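Local coordinates for protein cellobiose 2-epimerase (Caldibacillus thermoamylovorans, PDB 5ZHB) that catalyses the epimerisation at C2 of the reducing-end sugar of cellobiose, interconverting its glucose and mannose forms, at residues A[239-247]-A[292-300]; A[302-310]-A[352-363]. All blocks are in the same frame, centred on the assembly; numbering follows the deposited sequence.

Contact 1 (A[239-247]-A[292-300]); sequences IIDLKSYGH and AYENENGKI
Asp241 meets the turn at Asn297: its carbonyl O accepts the backbone N of Asn297 at 2.9 Å in an almost straight bond. With CG anti to the backbone N (chi1 175°), the Asp241 carboxylate reaches over the turn, OD2 lying 3.1 Å from Asn297 CA, while OD1 forms a long, weak salt bridge with Lys243 NZ. Leu242 faces Glu296 and Glu294 as the strands run antiparallel, their axes 4.7 Å apart; its CD1 packs 4.0 Å from Glu296 CB and also against the carboxyl end of Glu294, and Phe231 and Val230 touch the same leucine. At Lys243 the pairing is reciprocal: Lys243 N gives to Asn295 O, and Asn295 N returns a 2.9 Å bond to Lys243 O, this one in the carbonyl plane. Ser244 OG is hydrogen-bonded to His247 ND1, 2.7 Å away, and binds a water that accepts from Gly246 N and donates to Tyr293 O, so the water bridges the start of the helix to the facing segment. The Tyr245 ring, swung beside its backbone N (chi1 -61°), lies along 292-295: CE2 is 3.8 Å from Ala292 CB, and OH reaches Asn295 CB at 3.3 Å. Its backbone N makes a weak bond to Tyr293 O. A type II' turn from Glu296 to Lys299 makes 294-296 and the strand from 299 a beta hairpin with the two-residue loop Asn297-Gly298, and 242-244 pairs along its outer side. A short strand leading straight into helix 245-262, with a hairpin paired beside it, belongs to the inter-helix loops of the (alpha/alpha)6 barrel of the GlcNAc 2-epimerase family.

Contact 2 (A[302-310]-A[352-363]); sequences YTRVWWVQV and WYWSVEADGQPT
This is a short antiparallel strand pairing continued by aromatic packing, at the point where strand 299-305 runs into helix 306-323. Arg304 and Val356 exchange backbone bonds: Arg304 N reaches Val356 O at 2.9 Å and Val356 N returns to Arg304 O at 2.8 Å. Trp306 N then donates to Trp354 O, also at 2.9 Å, carrying the ladder into the first turn of the helix. The Trp306 indole presents its edge to the face of Trp354 in a T-shaped stack, with CZ3 centred 3.9 Å above the ring and the planes at 61°. CB of Trp354 points away from 302-310, but CG anti to the backbone N (chi1 -178°) brings the indole back to Trp306, and Arg365 makes a cation-pi contact with it. Trp352 crosses Trp306 at about a right angle, and its six-membered ring takes Val310 CG1 obliquely, 3.3 Å from CZ3; its NE1 is held by Glu11. On the side of the pairing that carries Val305, Thr303 CG2 abuts Ser355 CB at 3.5 Å. Ser355 OG donates to Thr363 OG1, which in turn donates to Glu357 OE2, bonds that tie Ser355 and Glu357 to the far end of the 355-363 loop. Arg304 bends at chi2 and lays NH1 beside Ala358, where Tyr302 O accepts it; Ser290 and Asp288 take NE and NH2, so all three nitrogens have acceptors and Asp288 probably offsets the charge. A strand pair set on a helix start, with a tryptophan wedged between two others, fits the long inter-helix loops of an (alpha/alpha)6 barrel.

In the fold
Contacts 1 and 2 sit in series along the chain, their centres about 16 Å apart, and join through strand 299-305 in one four-stranded antiparallel sheet: 242-244 and 355-356 form its outer strands, 294-296 and 299-305 its middle. They touch directly. Tyr293 CB rests 3.4 Å from Thr303 O, and Tyr293 CD1 lies 3.6 Å from Val305 CG2. The helix starts also meet, with Gly246 C 3.5 Å from Trp307 CZ3 and the rings of His247 and Trp307 packed edge-to-face. Trp307 further stacks on His376, while His247 bonds Asn184. His247 and His376 probably correspond to the two histidines that serve as general acid and base in related 2-epimerases, which would place this corner at the sugar site.

Contact 1 (A[239-247]-A[292-300])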
loop_
_atom_site.group_PDB
_atom_site.type_symbol
_atom_site.label_atom_id
_atom_site.label_comp_id
_atom_site.label_asym_id
_atom_site.label_seq_id
_atom_site.Cartn_x
_atom_site.Cartn_y
_atom_site.Cartn_z
ATOM N N ILE A 239 10.509 -19.744 1.838
ATOM C CA ILE A 239 9.915 -21.056 2.066
ATOM C C ILE A 239 8.884 -21.412 1.006
ATOM O O ILE A 239 8.302 -22.486 1.087
ATOM C CB ILE A 239 9.307 -21.165 3.475
ATOM C CG1 ILE A 239 8.244 -20.104 3.735
ATOM C CG2 ILE A 239 10.413 -21.110 4.524
ATOM C CD1 ILE A 239 7.443 -20.334 5.008
ATOM N N ILE A 240 8.618 -20.513 0.049
ATOM C CA ILE A 240 7.639 -20.792 -0.991
ATOM C C ILE A 240 8.196 -20.280 -2.318
ATOM O O ILE A 240 8.885 -19.263 -2.372
ATOM C CB ILE A 240 6.257 -20.158 -0.698
ATOM C CG1 ILE A 240 5.710 -20.536 0.679
ATOM C CG2 ILE A 240 5.242 -20.518 -1.792
ATOM C CD1 ILE A 240 5.202 -21.966 0.796
ATOM N N ASP A 241 7.897 -21.016 -3.388
ATOM C CA ASP A 241 8.271 -20.580 -4.723
ATOM C C ASP A 241 7.163 -19.662 -5.250
ATOM O O ASP A 241 6.237 -20.152 -5.886
ATOM C CB ASP A 241 8.482 -21.777 -5.640
ATOM C CG ASP A 241 8.755 -21.408 -7.089
ATOM O OD1 ASP A 241 9.145 -20.247 -7.324
ATOM O OD2 ASP A 241 8.516 -22.270 -7.966
ATOM N N LEU A 242 7.229 -18.361 -4.914
ATOM C CA LEU A 242 6.154 -17.418 -5.243
ATOM C C LEU A 242 6.756 -16.092 -5.675
ATOM O O LEU A 242 7.608 -15.528 -5.009
ATOM C CB LEU A 242 5.206 -17.194 -4.065
ATOM C CG LEU A 242 4.070 -16.171 -4.262
ATOM C CD1 LEU A 242 3.121 -16.539 -5.367
ATOM C CD2 LEU A 242 3.304 -16.016 -2.957
ATOM N N LYS A 243 6.310 -15.604 -6.823
ATOM C CA LYS A 243 6.677 -14.285 -7.293
ATOM C C LYS A 243 5.403 -13.464 -7.423
ATOM O O LYS A 243 4.457 -13.947 -8.023
ATOM C CB LYS A 243 7.287 -14.340 -8.694
ATOM C CG LYS A 243 8.720 -14.798 -8.745
ATOM C CD LYS A 243 8.928 -16.273 -8.966
ATOM C CE LYS A 243 10.396 -16.495 -9.246
ATOM N NZ LYS A 243 10.665 -17.927 -9.325
ATOM N N SER A 244 5.432 -12.247 -6.873
ATOM C CA SER A 244 4.297 -11.345 -6.864
ATOM C C SER A 244 4.721 -10.074 -7.583
ATOM O O SER A 244 5.513 -9.289 -7.048
ATOM C CB SER A 244 3.838 -11.080 -5.441
ATOM O OG SER A 244 2.728 -10.197 -5.437
ATOM N N TYR A 245 4.282 -9.954 -8.843
ATOM C CA TYR A 245 4.843 -8.996 -9.779
ATOM C C TYR A 245 4.546 -7.600 -9.276
ATOM O O TYR A 245 5.349 -6.667 -9.401
ATOM C CB TYR A 245 4.254 -9.198 -11.183
ATOM C CG TYR A 245 4.523 -10.565 -11.809
ATOM C CD1 TYR A 245 5.797 -10.928 -12.261
ATOM C CD2 TYR A 245 3.494 -11.481 -11.993
ATOM C CE1 TYR A 245 6.027 -12.161 -12.864
ATOM C CE2 TYR A 245 3.716 -12.728 -12.561
ATOM C CZ TYR A 245 4.988 -13.067 -13.012
ATOM O OH TYR A 245 5.160 -14.304 -13.569
ATOM N N GLY A 246 3.359 -7.469 -8.683
ATOM C CA GLY A 246 2.930 -6.170 -8.198
ATOM C C GLY A 246 3.748 -5.685 -7.018
ATOM O O GLY A 246 4.085 -4.501 -6.956
ATOM N N HIS A 247 4.060 -6.584 -6.063
ATOM C CA HIS A 247 4.913 -6.205 -4.954
ATOM C C HIS A 247 6.289 -5.749 -5.441
ATOM O O HIS A 247 6.846 -4.776 -4.948
ATOM C CB HIS A 247 5.109 -7.325 -3.929
ATOM C CG HIS A 247 3.955 -7.535 -3.018
ATOM N ND1 HIS A 247 2.986 -8.485 -3.302
ATOM C CD2 HIS A 247 3.655 -7.003 -1.827
ATOM C CE1 HIS A 247 2.082 -8.464 -2.320
ATOM N NE2 HIS A 247 2.474 -7.582 -1.417
ATOM N N ALA A 292 0.286 -9.587 -15.131
ATOM C CA ALA A 292 -0.148 -10.757 -14.407
ATOM C C ALA A 292 -0.054 -10.497 -12.909
ATOM O O ALA A 292 0.564 -9.521 -12.486
ATOM C CB ALA A 292 0.705 -11.963 -14.801
ATOM N N TYR A 293 -0.605 -11.429 -12.121
ATOM C CA TYR A 293 -0.663 -11.267 -10.675
ATOM C C TYR A 293 0.490 -11.979 -9.972
ATOM O O TYR A 293 1.230 -11.369 -9.202
ATOM C CB TYR A 293 -2.033 -11.766 -10.203
ATOM C CG TYR A 293 -2.275 -11.613 -8.715
ATOM C CD1 TYR A 293 -1.975 -10.429 -8.040
ATOM C CD2 TYR A 293 -2.778 -12.674 -7.980
ATOM C CE1 TYR A 293 -2.212 -10.300 -6.678
ATOM C CE2 TYR A 293 -2.994 -12.563 -6.622
ATOM C CZ TYR A 293 -2.704 -11.379 -5.973
ATOM O OH TYR A 293 -2.929 -11.325 -4.632
ATOM N N GLU A 294 0.571 -13.300 -10.137
ATOM C CA GLU A 294 1.498 -14.094 -9.345
ATOM C C GLU A 294 1.987 -15.261 -10.191
ATOM O O GLU A 294 1.301 -15.680 -11.132
ATOM C CB GLU A 294 0.844 -14.769 -8.138
ATOM C CG GLU A 294 0.613 -13.849 -6.946
ATOM C CD GLU A 294 -0.192 -14.563 -5.865
ATOM O OE1 GLU A 294 -0.805 -15.615 -6.129
ATOM O OE2 GLU A 294 -0.197 -14.038 -4.748
ATOM N N ASN A 295 3.155 -15.776 -9.804
ATOM C CA ASN A 295 3.680 -17.020 -10.359
ATOM C C ASN A 295 4.063 -17.933 -9.193
ATOM O O ASN A 295 4.997 -17.667 -8.457
ATOM C CB ASN A 295 4.785 -16.737 -11.367
ATOM C CG ASN A 295 5.356 -18.004 -11.971
ATOM O OD1 ASN A 295 5.070 -19.118 -11.522
ATOM N ND2 ASN A 295 6.125 -17.839 -13.027
ATOM N N GLU A 296 3.229 -18.946 -8.974
ATOM C CA GLU A 296 3.359 -19.834 -7.839
ATOM C C GLU A 296 3.777 -21.198 -8.374
ATOM O O GLU A 296 3.044 -21.797 -9.161
ATOM C CB GLU A 296 2.059 -20.003 -7.053
ATOM C CG GLU A 296 2.300 -20.699 -5.715
ATOM C CD GLU A 296 1.105 -20.557 -4.776
ATOM O OE1 GLU A 296 0.003 -20.209 -5.235
ATOM O OE2 GLU A 296 1.286 -20.735 -3.572
ATOM N N ASN A 297 4.944 -21.666 -7.930
ATOM C CA ASN A 297 5.526 -22.871 -8.494
ATOM C C ASN A 297 5.766 -22.527 -9.963
ATOM O O ASN A 297 6.311 -21.463 -10.265
ATOM C CB ASN A 297 4.663 -24.066 -8.098
ATOM C CG ASN A 297 4.457 -24.126 -6.595
ATOM O OD1 ASN A 297 3.319 -24.206 -6.111
ATOM N ND2 ASN A 297 5.542 -24.054 -5.836
ATOM N N GLY A 298 5.262 -23.336 -10.888
ATOM C CA GLY A 298 5.386 -22.954 -12.289
ATOM C C GLY A 298 4.234 -22.077 -12.789
ATOM O O GLY A 298 4.295 -21.564 -13.905
ATOM N N LYS A 299 3.180 -21.909 -11.982
ATOM C CA LYS A 299 1.871 -21.550 -12.517
ATOM C C LYS A 299 1.598 -20.055 -12.354
ATOM O O LYS A 299 1.657 -19.516 -11.251
ATOM C CB LYS A 299 0.806 -22.421 -11.845
ATOM C CG LYS A 299 0.969 -23.894 -12.200
ATOM C CD LYS A 299 0.581 -24.906 -11.127
ATOM C CE LYS A 299 -0.893 -24.966 -10.878
ATOM N NZ LYS A 299 -1.263 -26.311 -10.426
ATOM N N ILE A 300 1.289 -19.414 -13.480
ATOM C CA ILE A 300 0.996 -18.000 -13.523
ATOM C C ILE A 300 -0.508 -17.794 -13.341
ATOM O O ILE A 300 -1.346 -18.418 -13.987
ATOM C CB ILE A 300 1.529 -17.370 -14.821
ATOM C CG1 ILE A 300 3.063 -17.456 -14.882
ATOM C CG2 ILE A 300 1.035 -15.924 -14.947
ATOM C CD1 ILE A 300 3.663 -17.148 -16.245
HETATM O O HOH W 1 8.510 -19.747 -11.323
HETATM O O HOH W 2 1.363 -9.123 -7.593
#

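Contact 2 (A[302-310]-A[352-363])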
loop_
_atom_site.group_PDB
_atom_site.type_symbol
_atom_site.label_atom_id
_atom_site.label_comp_id
_atom_site.label_asym_id
_atom_site.label_seq_id
_atom_site.Cartn_x
_atom_site.Cartn_y
_atom_site.Cartn_z
ATOM N N TYR A 302 -3.074 -15.226 -14.277
ATOM C CA TYR A 302 -3.196 -14.204 -15.304
ATOM C C TYR A 302 -4.292 -13.185 -14.969
ATOM O O TYR A 302 -4.571 -12.308 -15.784
ATOM C CB TYR A 302 -3.517 -14.855 -16.661
ATOM C CG TYR A 302 -2.310 -15.563 -17.256
ATOM C CD1 TYR A 302 -1.259 -14.825 -17.782
ATOM C CD2 TYR A 302 -2.201 -16.947 -17.252
ATOM C CE1 TYR A 302 -0.131 -15.444 -18.298
ATOM C CE2 TYR A 302 -1.078 -17.578 -17.772
ATOM C CZ TYR A 302 -0.043 -16.822 -18.293
ATOM O OH TYR A 302 1.092 -17.380 -18.795
ATOM N N THR A 303 -4.843 -13.237 -13.761
ATOM C CA THR A 303 -5.786 -12.214 -13.317
ATOM C C THR A 303 -5.093 -10.857 -13.313
ATOM O O THR A 303 -3.978 -10.736 -12.819
ATOM C CB THR A 303 -6.287 -12.506 -11.905
ATOM O OG1 THR A 303 -6.814 -13.822 -11.890
ATOM C CG2 THR A 303 -7.387 -11.538 -11.480
ATOM N N ARG A 304 -5.753 -9.851 -13.890
ATOM C CA ARG A 304 -5.295 -8.478 -13.848
ATOM C C ARG A 304 -5.907 -7.774 -12.635
ATOM O O ARG A 304 -7.112 -7.507 -12.631
ATOM C CB ARG A 304 -5.716 -7.724 -15.104
ATOM C CG ARG A 304 -4.855 -7.961 -16.336
ATOM C CD ARG A 304 -5.114 -9.355 -16.933
ATOM N NE ARG A 304 -4.651 -9.430 -18.323
ATOM C CZ ARG A 304 -4.690 -10.523 -19.090
ATOM N NH1 ARG A 304 -4.999 -11.692 -18.569
ATOM N NH2 ARG A 304 -4.354 -10.429 -20.360
ATOM N N VAL A 305 -5.085 -7.560 -11.602
ATOM C CA VAL A 305 -5.542 -7.044 -10.318
ATOM C C VAL A 305 -5.283 -5.553 -10.341
ATOM O O VAL A 305 -4.202 -5.149 -10.769
ATOM C CB VAL A 305 -4.862 -7.728 -9.112
ATOM C CG1 VAL A 305 -5.287 -7.122 -7.785
ATOM C CG2 VAL A 305 -5.179 -9.214 -9.060
ATOM N N TRP A 306 -6.241 -4.750 -9.829
ATOM C CA TRP A 306 -6.206 -3.306 -9.996
ATOM C C TRP A 306 -4.915 -2.696 -9.437
ATOM O O TRP A 306 -4.232 -1.921 -10.131
ATOM C CB TRP A 306 -7.487 -2.645 -9.422
ATOM C CG TRP A 306 -7.350 -2.106 -8.023
ATOM C CD1 TRP A 306 -7.073 -0.814 -7.703
ATOM C CD2 TRP A 306 -7.382 -2.827 -6.782
ATOM N NE1 TRP A 306 -6.988 -0.673 -6.347
ATOM C CE2 TRP A 306 -7.152 -1.886 -5.752
ATOM C CE3 TRP A 306 -7.599 -4.157 -6.430
ATOM C CZ2 TRP A 306 -7.083 -2.239 -4.405
ATOM C CZ3 TRP A 306 -7.574 -4.499 -5.095
ATOM C CH2 TRP A 306 -7.328 -3.557 -4.101
ATOM N N TRP A 307 -4.541 -3.051 -8.215
ATOM C CA TRP A 307 -3.418 -2.389 -7.557
ATOM C C TRP A 307 -2.096 -2.719 -8.249
ATOM O O TRP A 307 -1.210 -1.866 -8.274
ATOM C CB TRP A 307 -3.351 -2.683 -6.049
ATOM C CG TRP A 307 -2.978 -4.083 -5.635
ATOM C CD1 TRP A 307 -3.819 -5.094 -5.281
ATOM C CD2 TRP A 307 -1.641 -4.600 -5.474
ATOM N NE1 TRP A 307 -3.108 -6.215 -4.953
ATOM C CE2 TRP A 307 -1.767 -5.941 -5.066
ATOM C CE3 TRP A 307 -0.357 -4.057 -5.645
ATOM C CZ2 TRP A 307 -0.653 -6.744 -4.810
ATOM C CZ3 TRP A 307 0.740 -4.847 -5.372
ATOM C CH2 TRP A 307 0.595 -6.182 -4.978
ATOM N N VAL A 308 -2.014 -3.935 -8.822
ATOM C CA VAL A 308 -0.818 -4.358 -9.543
ATOM C C VAL A 308 -0.574 -3.460 -10.757
ATOM O O VAL A 308 0.534 -2.961 -10.956
ATOM C CB VAL A 308 -0.939 -5.851 -9.915
ATOM C CG1 VAL A 308 0.187 -6.275 -10.854
ATOM C CG2 VAL A 308 -1.051 -6.758 -8.695
ATOM N N GLN A 309 -1.641 -3.101 -11.471
ATOM C CA GLN A 309 -1.511 -2.299 -12.669
ATOM C C GLN A 309 -0.991 -0.916 -12.295
ATOM O O GLN A 309 -0.080 -0.398 -12.933
ATOM C CB GLN A 309 -2.830 -2.176 -13.424
ATOM C CG GLN A 309 -3.588 -3.477 -13.644
ATOM C CD GLN A 309 -2.761 -4.570 -14.288
ATOM O OE1 GLN A 309 -2.072 -4.337 -15.278
ATOM N NE2 GLN A 309 -2.735 -5.740 -13.672
ATOM N N VAL A 310 -1.573 -0.276 -11.277
ATOM C CA VAL A 310 -1.169 1.092 -10.995
ATOM C C VAL A 310 0.240 1.158 -10.379
ATOM O O VAL A 310 0.947 2.125 -10.597
ATOM C CB VAL A 310 -2.171 1.839 -10.085
ATOM C CG1 VAL A 310 -3.585 1.772 -10.638
ATOM C CG2 VAL A 310 -2.144 1.384 -8.641
ATOM N N TRP A 352 -13.296 1.520 -9.648
ATOM C CA TRP A 352 -12.504 0.535 -10.361
ATOM C C TRP A 352 -12.932 -0.864 -9.922
ATOM O O TRP A 352 -13.233 -1.149 -8.765
ATOM C CB TRP A 352 -10.998 0.756 -10.096
ATOM C CG TRP A 352 -10.393 2.039 -10.623
ATOM C CD1 TRP A 352 -10.970 3.252 -10.838
ATOM C CD2 TRP A 352 -9.013 2.195 -11.032
ATOM N NE1 TRP A 352 -10.062 4.147 -11.344
ATOM C CE2 TRP A 352 -8.847 3.520 -11.476
ATOM C CE3 TRP A 352 -7.920 1.327 -11.085
ATOM C CZ2 TRP A 352 -7.627 4.003 -11.940
ATOM C CZ3 TRP A 352 -6.715 1.806 -11.549
ATOM C CH2 TRP A 352 -6.576 3.109 -11.995
ATOM N N TYR A 353 -12.884 -1.796 -10.859
ATOM C CA TYR A 353 -13.050 -3.187 -10.484
ATOM C C TYR A 353 -11.838 -3.698 -9.704
ATOM O O TYR A 353 -10.725 -3.201 -9.858
ATOM C CB TYR A 353 -13.188 -4.035 -11.735
ATOM C CG TYR A 353 -14.349 -3.672 -12.633
ATOM C CD1 TYR A 353 -15.668 -3.752 -12.186
ATOM C CD2 TYR A 353 -14.120 -3.378 -13.974
ATOM C CE1 TYR A 353 -16.722 -3.435 -13.036
ATOM C CE2 TYR A 353 -15.163 -3.083 -14.831
ATOM C CZ TYR A 353 -16.461 -3.151 -14.370
ATOM O OH TYR A 353 -17.446 -2.879 -15.258
ATOM N N TRP A 354 -12.082 -4.692 -8.853
ATOM C CA TRP A 354 -11.033 -5.340 -8.101
ATOM C C TRP A 354 -10.032 -5.962 -9.072
ATOM O O TRP A 354 -8.818 -5.800 -8.945
ATOM C CB TRP A 354 -11.658 -6.411 -7.196
ATOM C CG TRP A 354 -10.649 -7.123 -6.328
ATOM C CD1 TRP A 354 -9.685 -7.992 -6.766
ATOM C CD2 TRP A 354 -10.520 -7.083 -4.898
ATOM N NE1 TRP A 354 -8.928 -8.442 -5.723
ATOM C CE2 TRP A 354 -9.443 -7.936 -4.560
ATOM C CE3 TRP A 354 -11.224 -6.447 -3.878
ATOM C CZ2 TRP A 354 -9.046 -8.155 -3.246
ATOM C CZ3 TRP A 354 -10.861 -6.694 -2.575
ATOM C CH2 TRP A 354 -9.791 -7.543 -2.262
ATOM N N SER A 355 -10.563 -6.723 -10.033
ATOM C CA SER A 355 -9.709 -7.410 -10.990
ATOM C C SER A 355 -10.482 -7.710 -12.261
ATOM O O SER A 355 -11.708 -7.570 -12.291
ATOM C CB SER A 355 -9.086 -8.655 -10.370
ATOM O OG SER A 355 -10.056 -9.581 -9.909
ATOM N N VAL A 356 -9.736 -8.096 -13.297
ATOM C CA VAL A 356 -10.283 -8.519 -14.574
ATOM C C VAL A 356 -9.717 -9.893 -14.920
ATOM O O VAL A 356 -8.530 -10.146 -14.741
ATOM C CB VAL A 356 -10.009 -7.505 -15.695
ATOM C CG1 VAL A 356 -10.592 -7.985 -17.014
ATOM C CG2 VAL A 356 -10.531 -6.126 -15.325
ATOM N N GLU A 357 -10.595 -10.797 -15.357
ATOM C CA GLU A 357 -10.192 -12.132 -15.790
ATOM C C GLU A 357 -9.532 -12.068 -17.174
ATOM O O GLU A 357 -9.601 -11.040 -17.857
ATOM C CB GLU A 357 -11.411 -13.052 -15.846
ATOM C CG GLU A 357 -12.195 -13.163 -14.536
ATOM C CD GLU A 357 -11.393 -13.684 -13.364
ATOM O OE1 GLU A 357 -10.598 -14.610 -13.615
ATOM O OE2 GLU A 357 -11.521 -13.175 -12.227
ATOM N N ALA A 358 -8.885 -13.178 -17.589
ATOM C CA ALA A 358 -8.169 -13.257 -18.862
ATOM C C ALA A 358 -9.105 -13.055 -20.049
ATOM O O ALA A 358 -8.683 -12.544 -21.083
ATOM C CB ALA A 358 -7.452 -14.573 -18.978
ATOM N N ASP A 359 -10.378 -13.430 -19.895
ATOM C CA ASP A 359 -11.375 -13.233 -20.940
ATOM C C ASP A 359 -11.784 -11.768 -21.079
ATOM O O ASP A 359 -12.602 -11.469 -21.942
ATOM C CB ASP A 359 -12.626 -14.060 -20.691
ATOM C CG ASP A 359 -13.189 -13.930 -19.283
ATOM O OD1 ASP A 359 -13.338 -12.782 -18.828
ATOM O OD2 ASP A 359 -13.429 -14.972 -18.637
ATOM N N GLY A 360 -11.284 -10.873 -20.209
ATOM C CA GLY A 360 -11.653 -9.465 -20.266
ATOM C C GLY A 360 -12.858 -9.113 -19.388
ATOM O O GLY A 360 -13.215 -7.942 -19.255
ATOM N N GLN A 361 -13.451 -10.091 -18.718
ATOM C CA GLN A 361 -14.617 -9.791 -17.896
ATOM C C GLN A 361 -14.192 -9.407 -16.478
ATOM O O GLN A 361 -13.281 -10.008 -15.902
ATOM C CB GLN A 361 -15.606 -10.948 -17.741
ATOM C CG GLN A 361 -16.166 -11.485 -19.054
ATOM C CD GLN A 361 -17.374 -10.732 -19.574
ATOM O OE1 GLN A 361 -18.422 -11.327 -19.843
ATOM N NE2 GLN A 361 -17.243 -9.421 -19.731
ATOM N N PRO A 362 -14.929 -8.468 -15.850
ATOM C CA PRO A 362 -14.689 -8.112 -14.448
ATOM C C PRO A 362 -14.889 -9.286 -13.488
ATOM O O PRO A 362 -15.858 -10.030 -13.586
ATOM C CB PRO A 362 -15.660 -6.953 -14.161
ATOM C CG PRO A 362 -16.168 -6.497 -15.527
ATOM C CD PRO A 362 -15.983 -7.657 -16.487
ATOM N N THR A 363 -13.983 -9.420 -12.511
ATOM C CA THR A 363 -14.150 -10.374 -11.435
ATOM C C THR A 363 -15.247 -9.834 -10.517
ATOM O O THR A 363 -15.235 -8.658 -10.161
ATOM C CB THR A 363 -12.827 -10.560 -10.691
ATOM O OG1 THR A 363 -11.756 -10.753 -11.623
ATOM C CG2 THR A 363 -12.900 -11.676 -9.670
HETATM O O HOH W 3 -9.641 -14.309 -10.274
#